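Local coordinates for uncharacterized conserved protein (Vibrio parahaemolyticus, PDB 3MUQ), which is of unknown function but belongs to the periplasmic-binding-protein superfamily and probably binds a small ligand between two lobes, at residues R8-T13 with G44-M49; E29-Y34 with N225-E230; Y34-I39 with K217-W222; K72-L77 with P205-T210; K92-K97 with E185-G190. All blocks are in the same frame, centred on the assembly; numbering follows the deposited sequence.

Overall arrangement
Interactions 1 to 4 gather in one lobe, and interaction 5 lies in the other, with its centre about 36 Å from that of interaction 1. Interaction 1 is buried and apolar: a helix rests on a central strand. Interaction 3 is also apolar but partly buried, on the neighbouring strand 35-41. Leu9 and Asp37 join these two by a probable backbone hydrogen bond. Interaction 2 shares Tyr34 with interaction 3 but is ionic, and both touch the second subunit. Interaction 4 is a surface contact built on an arginine, a tyrosine and a bridging water. Interaction 5 combines a salt bridge on its outer, more exposed side with a buried leucine.

Interaction 1: residues R8-T13 with G44-M49; sequences RLATTT and GKALKM
Ala10 of strand 6-12 meets Ala46 and Met49 of helix 43-51. Met49 is present as selenomethionine, and its side chain can be followed outward. CB leaves the helix on the face turned to the strand. CG lies beside the backbone N, anti to the carbonyl carbon (chi1 -74°). Met49 SE packs on Ile39 CG2 of the adjacent strand. The chain then bends at chi3 (-72°), and this turn carries Met49 CE to Ala10 CB, 3.6 Å away. The side chain therefore spans two neighbouring strands. Ala46 sits one helical turn earlier. Ala46 CB is 4.1 Å from Ala10 CB and 3.9 Å from Thr11 O. Ala10 CB also rests 3.8 Å from Ala46 O. The Thr11 hydroxyl takes no part here, as OG1 bonds to Met59 O. The strand and helix segments run nearly antiparallel, at 160°, and their axes approach to 7.3 Å. Helix 43-51 connects strand 35-41 to strand 57-60, and strand 6-12 lies between those two strands, parallel to both. This is a beta-alpha-beta crossover whose helix passes over the middle strand. The contact is made of methyl groups and backbone oxygens. Two alanine methyls meeting here are small enough for the close approach of the axes, and the seam is held by shape and by exclusion of water, not by directed bonds.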
# COMPACT_ATOMS: atom_id res chain seq x y z
N ARG A 8 -3.97 14.77 -16.44
CA ARG A 8 -3.53 13.82 -17.45
C ARG A 8 -2.57 12.82 -16.83
O ARG A 8 -1.54 13.20 -16.26
CB ARG A 8 -2.88 14.57 -18.62
CG ARG A 8 -3.79 15.58 -19.28
CD ARG A 8 -3.12 16.28 -20.46
NE ARG A 8 -2.01 17.13 -20.05
CZ ARG A 8 -2.04 17.94 -19.00
NH1 ARG A 8 -3.14 18.01 -18.25
NH2 ARG A 8 -0.97 18.67 -18.69
N LEU A 9 -2.91 11.53 -16.96
CA LEU A 9 -2.11 10.43 -16.43
C LEU A 9 -1.54 9.60 -17.57
O LEU A 9 -2.29 9.10 -18.41
CB LEU A 9 -3.00 9.50 -15.58
CG LEU A 9 -2.36 8.19 -15.13
CD1 LEU A 9 -1.18 8.45 -14.15
CD2 LEU A 9 -3.39 7.24 -14.51
N ALA A 10 -0.22 9.46 -17.61
CA ALA A 10 0.40 8.49 -18.52
C ALA A 10 0.57 7.17 -17.77
O ALA A 10 1.06 7.15 -16.63
CB ALA A 10 1.76 8.99 -19.05
N THR A 11 0.14 6.07 -18.38
CA THR A 11 0.39 4.76 -17.78
C THR A 11 0.67 3.72 -18.85
O THR A 11 0.71 4.05 -20.04
CB THR A 11 -0.80 4.30 -16.89
OG1 THR A 11 -0.39 3.21 -16.05
CG2 THR A 11 -1.98 3.88 -17.76
N THR A 12 0.84 2.47 -18.45
CA THR A 12 1.11 1.41 -19.42
C THR A 12 -0.16 0.80 -20.03
O THR A 12 -1.25 0.85 -19.46
CB THR A 12 1.91 0.25 -18.80
OG1 THR A 12 1.04 -0.56 -18.00
CG2 THR A 12 3.08 0.77 -17.96
N THR A 13 0.01 0.21 -21.21
CA THR A 13 -1.06 -0.51 -21.88
C THR A 13 -1.58 -1.64 -21.00
O THR A 13 -2.78 -1.81 -20.87
CB THR A 13 -0.58 -1.08 -23.23
OG1 THR A 13 0.11 -0.06 -23.96
CG2 THR A 13 -1.76 -1.57 -24.05
N GLY A 44 8.62 3.07 -21.54
CA GLY A 44 9.54 4.13 -21.94
C GLY A 44 8.79 5.36 -22.46
O GLY A 44 9.21 6.50 -22.22
N LYS A 45 7.68 5.13 -23.16
CA LYS A 45 6.92 6.24 -23.75
C LYS A 45 6.13 6.99 -22.67
O LYS A 45 6.14 8.23 -22.63
CB LYS A 45 5.98 5.72 -24.85
CG LYS A 45 4.97 6.74 -25.35
CD LYS A 45 5.61 7.98 -25.98
CE LYS A 45 5.61 7.90 -27.50
NZ LYS A 45 6.88 7.40 -28.08
N ALA A 46 5.46 6.25 -21.80
CA ALA A 46 4.80 6.87 -20.66
C ALA A 46 5.78 7.78 -19.90
O ALA A 46 5.47 8.94 -19.64
CB ALA A 46 4.24 5.79 -19.71
N LEU A 47 6.95 7.27 -19.56
CA LEU A 47 7.93 8.08 -18.81
C LEU A 47 8.45 9.26 -19.64
O LEU A 47 8.66 10.38 -19.13
CB LEU A 47 9.08 7.21 -18.29
CG LEU A 47 8.68 6.18 -17.20
CD1 LEU A 47 9.85 5.33 -16.79
CD2 LEU A 47 8.09 6.85 -15.98
N LYS A 48 8.66 9.02 -20.93
CA LYS A 48 9.08 10.08 -21.84
C LYS A 48 8.05 11.22 -21.89
O LYS A 48 8.40 12.40 -21.97
CB LYS A 48 9.30 9.52 -23.25
CG LYS A 48 9.88 10.52 -24.26
CD LYS A 48 11.34 10.84 -23.98
CE LYS A 48 11.69 12.20 -24.57
NZ LYS A 48 13.15 12.40 -24.86
N MSE A 49 6.78 10.86 -21.89
CA MSE A 49 5.76 11.89 -21.90
C MSE A 49 5.84 12.73 -20.60
O MSE A 49 5.60 13.95 -20.62
CB MSE A 49 4.38 11.25 -22.06
CG MSE A 49 4.10 10.73 -23.49
SE MSE A 49 2.23 10.14 -23.67
CE MSE A 49 2.30 8.50 -22.62

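Interaction 2: residues E29-Y34 with N225-E230; sequences EKDTGY and NPRGQE
Asp31, near the end of helix 20-32, and Arg227, in the first turn of helix 226-236, form a salt bridge from opposite directions. The ionic contact is side-on and uses two nitrogens. Arg227 NE gives its hydrogen to Asp31 OD2 at 3.0 Å, with an N-H...O angle of 161°. Arg227 NH2 gives one to Asp31 OD1, also at 3.0 Å, and a weak, longer bond joins NH2 to Asp31 OD2 at 3.3 Å. The arginine chain bends at chi3 (86°), which turns the NE edge of the guanidinium to the carboxylate. OD2 lies in the guanidinium plane. The two flat groups are not coplanar: their planes are 52° apart, and both oxygens are met from above the carboxylate plane. Two uncharged donors add to the grip. Trp222 NE1 bonds to OD2, and Gln27 NE2 bonds to OD1. Within 29-34, Thr32 OG1 accepts from Tyr34 N at 3.1 Å, an ST turn at the point where the chain leaves the helix. Packing places the pair near the dimer interface: Arg227 lies on Ala177 of the second subunit, and Asn225 OD1 bonds to Gly173 N of that subunit. Each Asp31 oxygen thus has an arginine bond and a neutral donor. These partners fix the rotation of the buried carboxylate and would probably favour its charged form.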
# COMPACT_ATOMS: atom_id res chain seq x y z
N GLU A 29 -13.33 10.94 -9.02
CA GLU A 29 -14.02 12.11 -9.58
C GLU A 29 -15.16 12.53 -8.68
O GLU A 29 -15.36 13.72 -8.42
CB GLU A 29 -14.56 11.86 -11.00
CG GLU A 29 -15.21 13.12 -11.60
CD GLU A 29 -15.92 12.87 -12.93
OE1 GLU A 29 -15.67 11.83 -13.57
OE2 GLU A 29 -16.72 13.73 -13.35
N LYS A 30 -15.91 11.54 -8.21
CA LYS A 30 -17.01 11.81 -7.29
C LYS A 30 -16.47 12.54 -6.08
O LYS A 30 -17.06 13.51 -5.61
CB LYS A 30 -17.65 10.48 -6.87
CG LYS A 30 -18.73 10.59 -5.79
CD LYS A 30 -20.07 11.00 -6.38
CE LYS A 30 -21.13 11.20 -5.30
NZ LYS A 30 -22.40 11.75 -5.87
N ASP A 31 -15.34 12.08 -5.56
CA ASP A 31 -14.78 12.67 -4.34
C ASP A 31 -14.28 14.09 -4.54
O ASP A 31 -14.55 14.96 -3.73
CB ASP A 31 -13.65 11.80 -3.79
CG ASP A 31 -14.14 10.59 -3.00
OD1 ASP A 31 -15.35 10.52 -2.73
OD2 ASP A 31 -13.32 9.73 -2.64
N THR A 32 -13.54 14.33 -5.62
CA THR A 32 -12.77 15.56 -5.72
C THR A 32 -13.20 16.55 -6.81
O THR A 32 -12.84 17.71 -6.76
CB THR A 32 -11.29 15.25 -5.97
OG1 THR A 32 -11.16 14.65 -7.27
CG2 THR A 32 -10.76 14.31 -4.91
N GLY A 33 -13.95 16.07 -7.79
CA GLY A 33 -14.29 16.89 -8.94
C GLY A 33 -13.23 16.90 -10.03
O GLY A 33 -13.42 17.54 -11.07
N TYR A 34 -12.11 16.21 -9.83
CA TYR A 34 -11.10 16.18 -10.88
C TYR A 34 -11.45 15.11 -11.90
O TYR A 34 -11.96 14.04 -11.55
CB TYR A 34 -9.70 15.89 -10.32
CG TYR A 34 -9.06 17.03 -9.56
CD1 TYR A 34 -8.60 18.18 -10.22
CD2 TYR A 34 -8.89 16.95 -8.20
CE1 TYR A 34 -8.00 19.21 -9.50
CE2 TYR A 34 -8.31 17.96 -7.49
CZ TYR A 34 -7.86 19.08 -8.13
OH TYR A 34 -7.27 20.06 -7.37
N ASN A 225 -4.01 7.22 0.26
CA ASN A 225 -4.77 7.31 1.50
C ASN A 225 -5.80 6.18 1.54
O ASN A 225 -6.12 5.58 0.50
CB ASN A 225 -5.38 8.71 1.69
CG ASN A 225 -4.37 9.73 2.30
OD1 ASN A 225 -4.59 10.28 3.39
ND2 ASN A 225 -3.27 9.99 1.57
N PRO A 226 -6.30 5.86 2.73
CA PRO A 226 -7.14 4.66 2.86
C PRO A 226 -8.32 4.59 1.88
O PRO A 226 -8.66 3.48 1.46
CB PRO A 226 -7.61 4.71 4.32
CG PRO A 226 -6.47 5.37 5.02
CD PRO A 226 -5.99 6.44 4.05
N ARG A 227 -8.93 5.71 1.53
CA ARG A 227 -10.03 5.66 0.55
C ARG A 227 -9.60 5.03 -0.78
O ARG A 227 -10.28 4.15 -1.30
CB ARG A 227 -10.61 7.05 0.28
CG ARG A 227 -11.47 7.59 1.39
CD ARG A 227 -11.84 9.06 1.17
NE ARG A 227 -13.03 9.21 0.34
CZ ARG A 227 -14.27 9.18 0.82
NH1 ARG A 227 -14.47 9.00 2.13
NH2 ARG A 227 -15.31 9.33 0.00
N GLY A 228 -8.48 5.49 -1.32
CA GLY A 228 -8.00 4.98 -2.59
C GLY A 228 -7.52 3.55 -2.44
O GLY A 228 -7.76 2.70 -3.32
N GLN A 229 -6.83 3.28 -1.33
CA GLN A 229 -6.30 1.95 -1.05
C GLN A 229 -7.40 0.92 -0.95
O GLN A 229 -7.24 -0.20 -1.42
CB GLN A 229 -5.47 1.96 0.25
CG GLN A 229 -4.13 2.68 0.11
CD GLN A 229 -3.19 1.95 -0.85
OE1 GLN A 229 -2.82 0.79 -0.62
NE2 GLN A 229 -2.79 2.63 -1.92
N GLU A 230 -8.52 1.29 -0.34
CA GLU A 230 -9.67 0.37 -0.26
C GLU A 230 -10.06 -0.11 -1.66
O GLU A 230 -10.27 -1.31 -1.89
CB GLU A 230 -10.85 1.06 0.41
CG GLU A 230 -12.03 0.16 0.75
CD GLU A 230 -13.16 0.92 1.44
OE1 GLU A 230 -13.08 2.16 1.52
OE2 GLU A 230 -14.12 0.27 1.92

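Interaction 3: residues Y34-I39 with K217-W222; sequences YKVDVI and KAFSDW
Tyr34 and Val36, where the chain enters strand 35-41, meet Ala218 and Phe219 of helix 213-224, and the nearest CA atoms, of Tyr34 and Phe219, are 8.3 Å apart. Side chains meet at two places. At the first, Ala218 CB touches the Tyr34 ring obliquely. Ala218 CB is 3.7 Å from Tyr34 CE2 and 4.2 Å from Tyr34 CD2. At the second, Val36 CG2 stands over the centre of the Phe219 ring. Val36 CG2 is 4.2 Å from the Phe219 ring centroid and 8° off the ring normal, so this is a CH-pi contact onto the face. Phe219 extends from the helix with CG opposite the backbone N (chi1 -172°), and this carries its ring toward the strand. Leu25 and Phe28 of helix 20-32 close in as well: Val36 touches both, and the Phe219 and Phe28 rings meet with planes at about 45°. A polar pair lies along helix 213-224 itself. Lys217 NZ bonds to the syn lone pair of Asp221 OD2 at 2.8 Å, a salt bridge across one turn. Asp221 OD1 has a second charged partner in Arg79 of strand 78-90. Leu176 of the second subunit packs on Ala218. Across the strand and helix the chemistry is wholly apolar, methyl against ring. It packs helix 213-224 against the start of strand 35-41, with helix 20-32 completing the cluster, while the charges of Lys217 and Asp221 find their partners away from this seam.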
# COMPACT_ATOMS: atom_id res chain seq x y z
N TYR A 34 -12.11 16.21 -9.83
CA TYR A 34 -11.10 16.18 -10.88
C TYR A 34 -11.45 15.11 -11.90
O TYR A 34 -11.96 14.04 -11.55
CB TYR A 34 -9.70 15.89 -10.32
CG TYR A 34 -9.06 17.03 -9.56
CD1 TYR A 34 -8.60 18.18 -10.22
CD2 TYR A 34 -8.89 16.95 -8.20
CE1 TYR A 34 -8.00 19.21 -9.50
CE2 TYR A 34 -8.31 17.96 -7.49
CZ TYR A 34 -7.86 19.08 -8.13
OH TYR A 34 -7.27 20.06 -7.37
N LYS A 35 -11.17 15.41 -13.17
CA LYS A 35 -11.34 14.43 -14.24
C LYS A 35 -9.99 13.93 -14.74
O LYS A 35 -9.16 14.72 -15.20
CB LYS A 35 -12.13 15.04 -15.40
CG LYS A 35 -13.56 15.41 -15.05
CD LYS A 35 -14.22 16.14 -16.21
CE LYS A 35 -15.71 16.26 -16.01
NZ LYS A 35 -16.32 14.90 -15.93
N VAL A 36 -9.76 12.63 -14.67
CA VAL A 36 -8.48 12.06 -15.11
C VAL A 36 -8.56 11.52 -16.55
O VAL A 36 -9.37 10.65 -16.83
CB VAL A 36 -8.02 10.94 -14.14
CG1 VAL A 36 -6.73 10.27 -14.62
CG2 VAL A 36 -7.84 11.50 -12.74
N ASP A 37 -7.73 12.06 -17.45
CA ASP A 37 -7.57 11.47 -18.79
C ASP A 37 -6.40 10.49 -18.75
O ASP A 37 -5.31 10.85 -18.32
CB ASP A 37 -7.27 12.52 -19.86
CG ASP A 37 -8.44 13.48 -20.10
OD1 ASP A 37 -9.60 13.14 -19.79
OD2 ASP A 37 -8.18 14.59 -20.62
N VAL A 38 -6.64 9.27 -19.19
CA VAL A 38 -5.59 8.25 -19.22
C VAL A 38 -5.00 8.14 -20.63
O VAL A 38 -5.73 8.03 -21.62
CB VAL A 38 -6.14 6.89 -18.79
CG1 VAL A 38 -5.02 5.86 -18.71
CG2 VAL A 38 -6.82 7.01 -17.45
N ILE A 39 -3.68 8.21 -20.72
CA ILE A 39 -2.99 7.97 -21.98
C ILE A 39 -2.06 6.78 -21.77
O ILE A 39 -1.08 6.87 -21.02
CB ILE A 39 -2.16 9.20 -22.44
CG1 ILE A 39 -3.05 10.43 -22.62
CG2 ILE A 39 -1.44 8.89 -23.75
CD1 ILE A 39 -3.21 11.25 -21.39
N LYS A 217 -1.14 15.99 -7.65
CA LYS A 217 -0.87 15.65 -6.26
C LYS A 217 -2.14 15.21 -5.50
O LYS A 217 -2.09 14.33 -4.65
CB LYS A 217 -0.13 16.76 -5.53
CG LYS A 217 0.30 16.28 -4.14
CD LYS A 217 1.27 17.22 -3.47
CE LYS A 217 1.69 16.68 -2.10
NZ LYS A 217 0.53 16.64 -1.16
N ALA A 218 -3.28 15.82 -5.80
CA ALA A 218 -4.53 15.35 -5.18
C ALA A 218 -4.80 13.87 -5.53
O ALA A 218 -5.22 13.08 -4.69
CB ALA A 218 -5.70 16.23 -5.59
N PHE A 219 -4.56 13.49 -6.77
CA PHE A 219 -4.82 12.12 -7.22
C PHE A 219 -3.88 11.17 -6.50
O PHE A 219 -4.29 10.12 -6.00
CB PHE A 219 -4.65 12.02 -8.74
CG PHE A 219 -5.09 10.71 -9.33
CD1 PHE A 219 -6.13 10.00 -8.76
CD2 PHE A 219 -4.48 10.21 -10.46
CE1 PHE A 219 -6.55 8.80 -9.29
CE2 PHE A 219 -4.88 9.01 -11.00
CZ PHE A 219 -5.93 8.30 -10.41
N SER A 220 -2.60 11.55 -6.44
CA SER A 220 -1.60 10.72 -5.78
C SER A 220 -1.92 10.59 -4.29
O SER A 220 -1.94 9.48 -3.78
CB SER A 220 -0.19 11.30 -5.96
OG SER A 220 0.76 10.54 -5.23
N ASP A 221 -2.17 11.72 -3.61
CA ASP A 221 -2.57 11.71 -2.20
C ASP A 221 -3.78 10.79 -2.00
O ASP A 221 -3.82 9.97 -1.09
CB ASP A 221 -2.91 13.13 -1.72
CG ASP A 221 -1.70 14.02 -1.62
OD1 ASP A 221 -0.56 13.49 -1.60
OD2 ASP A 221 -1.88 15.26 -1.56
N TRP A 222 -4.78 10.93 -2.86
CA TRP A 222 -5.98 10.10 -2.74
C TRP A 222 -5.64 8.61 -2.92
O TRP A 222 -6.11 7.75 -2.16
CB TRP A 222 -7.01 10.55 -3.77
CG TRP A 222 -8.33 9.82 -3.76
CD1 TRP A 222 -9.45 10.16 -3.04
CD2 TRP A 222 -8.68 8.65 -4.52
NE1 TRP A 222 -10.48 9.27 -3.31
CE2 TRP A 222 -10.03 8.33 -4.21
CE3 TRP A 222 -8.00 7.85 -5.44
CZ2 TRP A 222 -10.70 7.23 -4.78
CZ3 TRP A 222 -8.66 6.76 -6.01
CH2 TRP A 222 -10.01 6.46 -5.68

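Interaction 4: residues K72-L77 with P205-T210; sequences KGYGVL and PERYPT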
# COMPACT_ATOMS: atom_id res chain seq x y z
N LYS A 72 16.98 11.87 -12.40
CA LYS A 72 17.25 12.96 -13.35
C LYS A 72 16.36 14.16 -13.09
O LYS A 72 16.48 15.19 -13.77
CB LYS A 72 17.09 12.47 -14.79
CG LYS A 72 18.03 11.34 -15.18
CD LYS A 72 18.18 11.28 -16.68
CE LYS A 72 18.86 10.01 -17.14
NZ LYS A 72 18.62 9.77 -18.62
N GLY A 73 15.47 14.04 -12.10
CA GLY A 73 14.61 15.14 -11.69
C GLY A 73 13.33 15.31 -12.51
O GLY A 73 12.61 16.30 -12.36
N TYR A 74 13.05 14.35 -13.37
CA TYR A 74 11.87 14.42 -14.23
C TYR A 74 10.59 14.27 -13.42
O TYR A 74 9.60 14.95 -13.68
CB TYR A 74 11.93 13.33 -15.31
CG TYR A 74 13.13 13.48 -16.23
CD1 TYR A 74 13.78 14.69 -16.37
CD2 TYR A 74 13.59 12.39 -16.96
CE1 TYR A 74 14.89 14.81 -17.21
CE2 TYR A 74 14.68 12.50 -17.80
CZ TYR A 74 15.32 13.71 -17.92
OH TYR A 74 16.40 13.79 -18.76
N GLY A 75 10.63 13.39 -12.43
CA GLY A 75 9.49 13.18 -11.56
C GLY A 75 9.84 13.41 -10.10
O GLY A 75 11.03 13.34 -9.72
N VAL A 76 8.82 13.71 -9.30
CA VAL A 76 8.98 13.93 -7.87
C VAL A 76 7.87 13.23 -7.09
O VAL A 76 6.89 12.77 -7.68
CB VAL A 76 8.93 15.44 -7.52
CG1 VAL A 76 10.08 16.20 -8.20
CG2 VAL A 76 7.57 16.02 -7.92
N LEU A 77 8.03 13.19 -5.76
CA LEU A 77 7.14 12.47 -4.85
C LEU A 77 6.70 11.09 -5.34
O LEU A 77 5.51 10.78 -5.35
CB LEU A 77 5.91 13.31 -4.50
CG LEU A 77 6.23 14.61 -3.78
CD1 LEU A 77 4.96 15.37 -3.43
CD2 LEU A 77 7.05 14.28 -2.52
N PRO A 205 7.09 19.97 -11.02
CA PRO A 205 6.49 21.27 -11.36
C PRO A 205 7.56 22.35 -11.56
O PRO A 205 7.28 23.40 -12.13
CB PRO A 205 5.64 21.60 -10.13
CG PRO A 205 6.32 20.89 -9.01
CD PRO A 205 6.81 19.59 -9.63
N GLU A 206 8.76 22.08 -11.08
CA GLU A 206 9.91 22.93 -11.32
C GLU A 206 10.24 22.90 -12.80
O GLU A 206 10.59 23.93 -13.38
CB GLU A 206 11.11 22.39 -10.56
CG GLU A 206 11.71 23.29 -9.51
CD GLU A 206 13.03 22.74 -8.98
OE1 GLU A 206 13.48 21.68 -9.49
OE2 GLU A 206 13.62 23.35 -8.07
N ARG A 207 10.18 21.71 -13.39
CA ARG A 207 10.44 21.56 -14.81
C ARG A 207 9.27 22.10 -15.62
O ARG A 207 9.47 22.63 -16.71
CB ARG A 207 10.68 20.10 -15.19
CG ARG A 207 12.06 19.62 -14.91
CD ARG A 207 12.21 18.12 -15.19
NE ARG A 207 12.00 17.75 -16.59
CZ ARG A 207 12.89 17.94 -17.56
NH1 ARG A 207 14.06 18.51 -17.29
NH2 ARG A 207 12.62 17.57 -18.79
N TYR A 208 8.05 21.96 -15.09
CA TYR A 208 6.85 22.37 -15.82
C TYR A 208 5.87 23.10 -14.93
O TYR A 208 4.93 22.50 -14.42
CB TYR A 208 6.18 21.16 -16.49
CG TYR A 208 7.10 20.52 -17.50
CD1 TYR A 208 7.29 21.11 -18.75
CD2 TYR A 208 7.81 19.37 -17.19
CE1 TYR A 208 8.15 20.55 -19.67
CE2 TYR A 208 8.66 18.80 -18.10
CZ TYR A 208 8.84 19.40 -19.34
OH TYR A 208 9.70 18.83 -20.24
N PRO A 209 6.08 24.40 -14.75
CA PRO A 209 5.17 25.23 -13.95
C PRO A 209 3.80 25.30 -14.62
O PRO A 209 2.84 25.82 -14.04
CB PRO A 209 5.83 26.61 -13.98
CG PRO A 209 7.27 26.36 -14.43
CD PRO A 209 7.16 25.19 -15.36
N THR A 210 3.72 24.77 -15.83
CA THR A 210 2.48 24.79 -16.60
C THR A 210 1.57 23.60 -16.32
O THR A 210 0.36 23.68 -16.54
CB THR A 210 2.74 24.86 -18.13
OG1 THR A 210 3.70 23.86 -18.51
CG2 THR A 210 3.27 26.23 -18.50
O HOH W 1 9.63 16.06 -16.27
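Arg207 bends at chi3 (63°), and this turn lays its guanidinium against Tyr74, whose CG is beside the backbone N (chi1 -61°). The ring and the guanidinium cross obliquely, with their planes 53° apart. Tyr74 CD1 sits over the centre of one guanidinium face and is 3.5 Å from Arg207 NE. The aliphatic part of the arginine also takes part, since Arg207 CD lies 3.4 Å from Gly73 O. A water joins the two segments. It donates to Tyr74 O at 2.8 Å and accepts from Arg207 NE at 2.9 Å, in the guanidinium plane. The outer end of the arginine is held as well, because NH2 bonds to Glu51 O at the end of helix 43-51. On the Tyr74 ring, Lys72 CB lies 3.7 Å above the centre of one face. A smaller apolar touch completes the contact: Val76 CG2 meets Pro205 CD at 4.0 Å. Gly73 has a positive phi and closes helix 63-71 with a Schellman motif. Its O also accepts from Asn204 ND2. The short strand 75-76 then pairs antiparallel with strand 195-203, and Val76 bonds to Leu202 through the backbone. The loop after strand 195-203 thus folds back over the exit of helix 63-71, while Pro205 touches Tyr213 of helix 213-224.

Interaction 5: residues K92-K97 with E185-G190; sequences KADPAK and EILFQG
Leu187 and Asp94 form the buried, tight part of this contact, and Glu185 and Lys92 form its outer part. Leu187 CD1 packs along the aspartate, 3.9 Å from Asp94 CB and 3.8 Å from Asp94 OD1, the two side chains lying alongside and pointing opposite ways. Asp94 itself is held firmly. OD1 bonds to Tyr167 OH and Ile98 N, and OD2 bonds to Lys99 N. It also opens a type I turn closed by Lys97 N bonding to Asp94 O at 2.8 Å. The outer, more exposed side is ionic. Lys92 runs across the Glu185 carboxylate, with Lys92 CG 3.4 Å from Glu185 OE1. A bend at chi4 (-45°) brings Lys92 NZ to Glu185 OE2 at 3.0 Å, a salt bridge. Lys92 CE is just as near to OE2, so the pair is a charge contact more than a directed bond. Strand 185-188 pairs antiparallel with strand 78-90, and Leu187 and Phe188 both face Ile88. This is a classic beta bulge, beside the loop that follows strand 78-90.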
# COMPACT_ATOMS: atom_id res chain seq x y z
N LYS A 92 1.38 -31.30 -5.38
CA LYS A 92 2.74 -31.54 -4.91
C LYS A 92 3.51 -32.41 -5.92
O LYS A 92 4.70 -32.22 -6.13
CB LYS A 92 2.72 -32.19 -3.53
CG LYS A 92 4.09 -32.25 -2.86
CD LYS A 92 4.02 -32.92 -1.49
CE LYS A 92 5.08 -32.36 -0.55
NZ LYS A 92 6.42 -32.24 -1.20
N ALA A 93 2.81 -33.33 -6.56
CA ALA A 93 3.43 -34.25 -7.51
C ALA A 93 3.77 -33.61 -8.87
O ALA A 93 4.49 -34.20 -9.66
CB ALA A 93 2.54 -35.49 -7.71
N ASP A 94 3.24 -32.42 -9.15
CA ASP A 94 3.66 -31.65 -10.33
C ASP A 94 3.72 -32.47 -11.62
O ASP A 94 4.77 -32.60 -12.25
CB ASP A 94 5.03 -31.03 -10.06
CG ASP A 94 5.50 -30.12 -11.16
OD1 ASP A 94 4.68 -29.62 -11.96
OD2 ASP A 94 6.73 -29.89 -11.23
N PRO A 95 2.57 -32.98 -12.05
CA PRO A 95 2.51 -33.91 -13.19
C PRO A 95 2.94 -33.28 -14.51
O PRO A 95 3.34 -34.02 -15.41
CB PRO A 95 1.03 -34.32 -13.23
CG PRO A 95 0.32 -33.18 -12.58
CD PRO A 95 1.23 -32.71 -11.49
N ALA A 96 2.85 -31.95 -14.64
CA ALA A 96 3.34 -31.31 -15.87
C ALA A 96 4.84 -31.01 -15.80
O ALA A 96 5.42 -30.50 -16.76
CB ALA A 96 2.56 -30.02 -16.17
N LYS A 97 5.45 -31.33 -14.67
CA LYS A 97 6.87 -31.07 -14.46
C LYS A 97 7.25 -29.61 -14.76
O LYS A 97 8.18 -29.34 -15.52
CB LYS A 97 7.74 -32.03 -15.30
CG LYS A 97 7.40 -33.51 -15.16
CD LYS A 97 7.39 -33.95 -13.70
CE LYS A 97 6.81 -35.35 -13.53
NZ LYS A 97 6.55 -35.66 -12.08
N GLU A 185 0.85 -26.97 -3.55
CA GLU A 185 2.05 -26.26 -3.12
C GLU A 185 2.33 -25.15 -4.12
O GLU A 185 1.82 -25.17 -5.25
CB GLU A 185 3.26 -27.18 -3.15
CG GLU A 185 3.49 -28.01 -1.93
CD GLU A 185 4.72 -28.92 -2.08
OE1 GLU A 185 5.24 -29.07 -3.21
OE2 GLU A 185 5.15 -29.49 -1.05
N ILE A 186 3.18 -24.19 -3.73
CA ILE A 186 3.77 -23.27 -4.69
C ILE A 186 4.78 -24.06 -5.52
O ILE A 186 5.71 -24.67 -4.98
CB ILE A 186 4.48 -22.12 -3.99
CG1 ILE A 186 3.48 -21.21 -3.27
CG2 ILE A 186 5.31 -21.30 -4.99
CD1 ILE A 186 4.14 -20.15 -2.42
N LEU A 187 4.61 -24.06 -6.84
CA LEU A 187 5.50 -24.85 -7.67
C LEU A 187 6.42 -23.98 -8.50
O LEU A 187 7.46 -24.45 -8.95
CB LEU A 187 4.71 -25.80 -8.59
CG LEU A 187 3.93 -26.94 -7.94
CD1 LEU A 187 3.19 -27.70 -9.00
CD2 LEU A 187 4.87 -27.86 -7.16
N PHE A 188 6.03 -22.73 -8.71
CA PHE A 188 6.89 -21.83 -9.47
C PHE A 188 6.66 -20.37 -9.08
O PHE A 188 5.52 -19.91 -8.98
CB PHE A 188 6.66 -22.01 -10.97
CG PHE A 188 7.48 -21.08 -11.82
CD1 PHE A 188 8.74 -21.46 -12.26
CD2 PHE A 188 6.99 -19.84 -12.17
CE1 PHE A 188 9.50 -20.61 -13.05
CE2 PHE A 188 7.74 -18.97 -12.96
CZ PHE A 188 9.00 -19.37 -13.40
N GLN A 189 7.76 -19.65 -8.85
CA GLN A 189 7.66 -18.24 -8.49
C GLN A 189 8.91 -17.45 -8.91
O GLN A 189 9.05 -16.27 -8.58
CB GLN A 189 7.38 -18.05 -6.99
CG GLN A 189 8.42 -18.66 -6.05
CD GLN A 189 8.10 -18.41 -4.59
OE1 GLN A 189 7.70 -17.30 -4.21
NE2 GLN A 189 8.27 -19.44 -3.76
N GLY A 190 9.80 -18.10 -9.65
CA GLY A 190 11.02 -17.44 -10.09
C GLY A 190 10.93 -16.72 -11.43
O GLY A 190 11.52 -17.17 -12.42